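Local structure of SnoaL-like domain-containing protein (Burkholderia thailandensis E264, 3H3H) at residues 30-43 with 110-122. The protein is of unknown function but has a SnoaL-like domain of the NTF2 clan, whose cone-shaped fold commonly encloses a ligand pocket. Sequence-based numbering, arbitrary orientation.
Sequences LSHYADGFEMSSPM and DRRVVKALAHYAG
In the curved mixed sheet of this NTF2-like fold, strands 33-34 and 37-40 both pair in parallel with the broken strand 113-121, segments 37-40 and 115-121 running within 8° of each other. Glu38 and Ser40 each donate through N and accept through O, and Ala116 bridges the two: its N gives to Glu38 O at 2.8 Å, and Ala116 O takes Ser40 N at 2.9 Å. Small Ala116 and Ala118 suit the concave, helix-covered side, where selenomethionine Met39 lies along the strand. Its CG stands anti to the backbone N (chi1 -176°) and the chain then bends, bringing SE to 3.7 Å from Ala116 CB and CE against Ala118 CB. On the same side, the Tyr33 ring lies alongside Val113, CD2 against CB, and carries its hydroxyl to Trp17 of helix 7-22. The other face bears Lys115 and Glu38, the latter modelled in two conformers; in this one the pairing of OE1 with Lys115 NZ is long and doubtful.

Between the short strand 33-34 and strand 37-40 the chain makes a type II turn, with Gly36 supplying the positive phi. Across from it, Val114 and Lys115 form a classic beta bulge opposite His106 of strand 100-107, a kink that accompanies the bend of the sheet. Here Arg112 lays its guanidinium flat over Tyr33 O, which sits 3.1 Å above the centre of the plane, while NH2 bonds Ser31 O at the group's edge; a water links NH1 to Asp35 OD1.

At the far end Ser41 N-caps helix 42-48, its OG accepting from Met43 N at 3.0 Å. That OG also meets the edge of the Tyr120 ring, and both hydroxyls hydrogen-bond one oxygen of an unidentified ligand, probably from the crystallisation liquor. In one of its two modelled conformers, selenomethionine Met43 crosses Tyr120 in an oblique Met-aromatic contact.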
# COMPACT_ATOMS: atom_id res chain seq x y z
N LEU B 30 -3.95 15.96 -10.89
CA LEU B 30 -4.47 15.07 -11.93
C LEU B 30 -3.41 14.78 -12.98
O LEU B 30 -3.52 13.78 -13.68
CB LEU B 30 -5.75 15.59 -12.54
CG LEU B 30 -6.99 15.43 -11.66
CD1 LEU B 30 -8.20 16.09 -12.22
CD2 LEU B 30 -7.33 13.94 -11.43
N SER B 31 -2.40 15.65 -13.10
CA SER B 31 -1.35 15.48 -14.09
C SER B 31 -0.58 14.19 -13.81
O SER B 31 0.02 13.66 -14.71
CB SER B 31 -0.37 16.65 -14.11
OG SER B 31 0.49 16.65 -12.98
N HIS B 32 -0.65 13.67 -12.59
CA HIS B 32 0.09 12.53 -12.23
C HIS B 32 -0.63 11.22 -12.59
O HIS B 32 -0.07 10.18 -12.39
CB HIS B 32 0.35 12.52 -10.74
CG HIS B 32 1.27 13.62 -10.35
ND1 HIS B 32 2.62 13.61 -10.68
CD2 HIS B 32 1.01 14.85 -9.82
CE1 HIS B 32 3.16 14.75 -10.28
NE2 HIS B 32 2.21 15.53 -9.78
N TYR B 33 -1.88 11.34 -13.02
CA TYR B 33 -2.76 10.17 -13.21
C TYR B 33 -3.03 9.92 -14.67
O TYR B 33 -3.15 10.85 -15.46
CB TYR B 33 -4.07 10.39 -12.46
CG TYR B 33 -3.94 10.44 -10.93
CD1 TYR B 33 -3.50 11.60 -10.28
CD2 TYR B 33 -4.20 9.33 -10.15
CE1 TYR B 33 -3.37 11.64 -8.95
CE2 TYR B 33 -4.08 9.36 -8.80
CZ TYR B 33 -3.66 10.52 -8.17
OH TYR B 33 -3.59 10.66 -6.81
N ALA B 34 -3.13 8.64 -15.01
CA ALA B 34 -3.50 8.19 -16.32
C ALA B 34 -5.01 8.35 -16.56
O ALA B 34 -5.79 8.40 -15.63
CB ALA B 34 -3.12 6.72 -16.48
N ASP B 35 -5.39 8.51 -17.82
CA ASP B 35 -6.80 8.48 -18.15
C ASP B 35 -7.39 7.17 -17.65
O ASP B 35 -6.79 6.09 -17.78
CB ASP B 35 -7.01 8.60 -19.66
CG ASP B 35 -6.60 9.97 -20.20
OD1 ASP B 35 -6.71 10.96 -19.50
OD2 ASP B 35 -6.20 10.04 -21.38
N GLY B 36 -8.60 7.27 -17.10
CA GLY B 36 -9.30 6.13 -16.64
C GLY B 36 -8.72 5.45 -15.42
O GLY B 36 -9.04 4.31 -15.14
N PHE B 37 -7.90 6.16 -14.66
CA PHE B 37 -7.35 5.55 -13.45
C PHE B 37 -8.41 5.13 -12.45
O PHE B 37 -9.50 5.75 -12.32
CB PHE B 37 -6.34 6.49 -12.77
CG PHE B 37 -6.95 7.59 -11.97
CD1 PHE B 37 -7.33 8.79 -12.58
CD2 PHE B 37 -7.04 7.50 -10.60
CE1 PHE B 37 -7.85 9.82 -11.83
CE2 PHE B 37 -7.58 8.53 -9.86
CZ PHE B 37 -7.97 9.69 -10.48
N GLU B 38 -8.10 4.06 -11.74
CA GLU B 38 -8.99 3.52 -10.75
C GLU B 38 -8.59 4.06 -9.41
O GLU B 38 -7.41 4.04 -9.07
CB GLU B 38 -8.87 2.01 -10.70
CG GLU B 38 -9.32 1.29 -11.93
CD GLU B 38 -9.09 -0.21 -11.77
OE1 GLU B 38 -9.86 -0.82 -11.02
OE2 GLU B 38 -8.12 -0.74 -12.36
N MSE B 39 -9.59 4.46 -8.63
CA MSE B 39 -9.41 4.99 -7.27
C MSE B 39 -10.22 4.18 -6.29
O MSE B 39 -11.41 3.91 -6.54
CB MSE B 39 -9.78 6.48 -7.16
CG MSE B 39 -9.52 7.15 -5.77
SE MSE B 39 -7.63 7.17 -5.42
CE MSE B 39 -7.68 7.00 -3.49
N SER B 40 -9.56 3.60 -5.29
CA SER B 40 -10.22 2.91 -4.19
C SER B 40 -9.99 3.64 -2.90
O SER B 40 -8.87 3.99 -2.59
CB SER B 40 -9.64 1.53 -4.08
OG SER B 40 -10.02 0.93 -2.89
N SER B 41 -11.06 3.93 -2.17
CA SER B 41 -10.87 4.55 -0.87
C SER B 41 -12.03 4.26 0.07
O SER B 41 -13.19 4.27 -0.36
CB SER B 41 -10.81 6.05 -1.00
OG SER B 41 -10.67 6.68 0.26
N PRO B 42 -11.75 4.09 1.36
CA PRO B 42 -12.86 4.01 2.32
C PRO B 42 -13.75 5.26 2.25
O PRO B 42 -14.96 5.20 2.56
CB PRO B 42 -12.14 3.95 3.66
CG PRO B 42 -10.84 3.24 3.27
CD PRO B 42 -10.46 3.84 2.00
N MSE B 43 -13.19 6.39 1.84
CA MSE B 43 -13.97 7.63 1.74
C MSE B 43 -14.98 7.58 0.58
O MSE B 43 -16.01 8.29 0.60
CB MSE B 43 -13.04 8.83 1.58
CG MSE B 43 -12.06 9.05 2.73
SE MSE B 43 -11.13 10.75 2.36
CE MSE B 43 -10.27 11.07 4.02
N ASP B 110 3.27 4.86 -19.16
CA ASP B 110 3.66 6.27 -19.31
C ASP B 110 4.14 6.92 -18.00
O ASP B 110 4.20 8.14 -17.90
CB ASP B 110 2.48 7.08 -19.90
N ARG B 111 4.44 6.11 -16.98
CA ARG B 111 4.81 6.63 -15.64
C ARG B 111 3.69 7.46 -14.91
O ARG B 111 3.97 8.35 -14.09
CB ARG B 111 6.07 7.48 -15.76
N ARG B 112 2.44 7.26 -15.28
CA ARG B 112 1.36 7.89 -14.57
C ARG B 112 0.58 6.82 -13.81
O ARG B 112 0.70 5.62 -14.08
CB ARG B 112 0.48 8.69 -15.50
CG ARG B 112 1.25 9.75 -16.18
CD ARG B 112 0.42 10.90 -16.52
NE ARG B 112 -0.58 10.62 -17.52
CZ ARG B 112 -1.44 11.54 -17.94
NH1 ARG B 112 -2.32 11.22 -18.86
NH2 ARG B 112 -1.43 12.78 -17.42
N VAL B 113 -0.19 7.28 -12.83
CA VAL B 113 -0.90 6.40 -11.93
C VAL B 113 -2.14 5.84 -12.62
O VAL B 113 -3.01 6.60 -13.10
CB VAL B 113 -1.32 7.12 -10.67
CG1 VAL B 113 -2.15 6.15 -9.73
CG2 VAL B 113 -0.12 7.65 -9.91
N VAL B 114 -2.19 4.52 -12.70
CA VAL B 114 -3.33 3.84 -13.31
C VAL B 114 -4.29 3.33 -12.26
O VAL B 114 -5.44 3.03 -12.57
CB VAL B 114 -2.86 2.71 -14.24
CG1 VAL B 114 -2.08 3.29 -15.40
CG2 VAL B 114 -2.09 1.58 -13.51
N LYS B 115 -3.80 3.16 -11.02
CA LYS B 115 -4.62 2.62 -9.95
C LYS B 115 -4.07 3.15 -8.61
O LYS B 115 -2.87 3.06 -8.37
CB LYS B 115 -4.64 1.10 -9.91
CG LYS B 115 -5.56 0.52 -8.89
CD LYS B 115 -5.64 -1.00 -9.05
CE LYS B 115 -6.68 -1.65 -8.17
NZ LYS B 115 -7.29 -2.87 -8.79
N ALA B 116 -4.92 3.64 -7.75
CA ALA B 116 -4.51 4.11 -6.43
C ALA B 116 -5.48 3.59 -5.42
O ALA B 116 -6.66 3.48 -5.72
CB ALA B 116 -4.38 5.64 -6.34
N LEU B 117 -4.96 3.22 -4.24
CA LEU B 117 -5.79 2.67 -3.15
C LEU B 117 -5.39 3.41 -1.87
O LEU B 117 -4.22 3.45 -1.52
CB LEU B 117 -5.50 1.20 -2.93
CG LEU B 117 -5.61 0.26 -4.10
CD1 LEU B 117 -4.33 0.36 -4.99
CD2 LEU B 117 -5.78 -1.16 -3.51
N ALA B 118 -6.38 3.97 -1.18
CA ALA B 118 -6.17 4.71 0.03
C ALA B 118 -6.41 3.79 1.24
O ALA B 118 -7.29 2.90 1.22
CB ALA B 118 -7.11 5.88 0.06
N HIS B 119 -5.67 4.05 2.31
CA HIS B 119 -5.78 3.33 3.56
C HIS B 119 -5.64 4.34 4.65
O HIS B 119 -4.83 5.28 4.53
CB HIS B 119 -4.65 2.33 3.75
CG HIS B 119 -4.50 1.33 2.65
ND1 HIS B 119 -3.94 1.65 1.43
CD2 HIS B 119 -4.78 0.00 2.62
CE1 HIS B 119 -4.00 0.57 0.65
NE2 HIS B 119 -4.45 -0.46 1.37
N TYR B 120 -6.40 4.17 5.73
CA TYR B 120 -6.33 5.10 6.86
C TYR B 120 -6.36 4.44 8.21
O TYR B 120 -6.80 3.29 8.35
CB TYR B 120 -7.59 6.00 6.79
CG TYR B 120 -7.64 6.85 5.58
CD1 TYR B 120 -6.85 7.99 5.51
CD2 TYR B 120 -8.44 6.54 4.50
CE1 TYR B 120 -6.85 8.76 4.44
CE2 TYR B 120 -8.44 7.36 3.38
CZ TYR B 120 -7.65 8.45 3.38
OH TYR B 120 -7.63 9.25 2.30
N ALA B 121 -5.88 5.18 9.21
CA ALA B 121 -6.06 4.85 10.61
C ALA B 121 -6.17 6.14 11.44
O ALA B 121 -5.82 7.26 10.98
CB ALA B 121 -4.92 4.05 11.08
N GLY B 122 -6.65 5.99 12.66
CA GLY B 122 -6.59 7.04 13.65
C GLY B 122 -7.80 7.90 13.53
O GLY B 122 -7.82 9.03 14.07
OXT GLY B 122 -8.78 7.47 12.89
O HOH W 1 -4.85 12.73 -18.96
O HOH W 2 -3.37 8.54 -19.87
O HOH W 3 -6.09 0.53 -13.45
O HOH W 4 -8.70 1.26 -0.35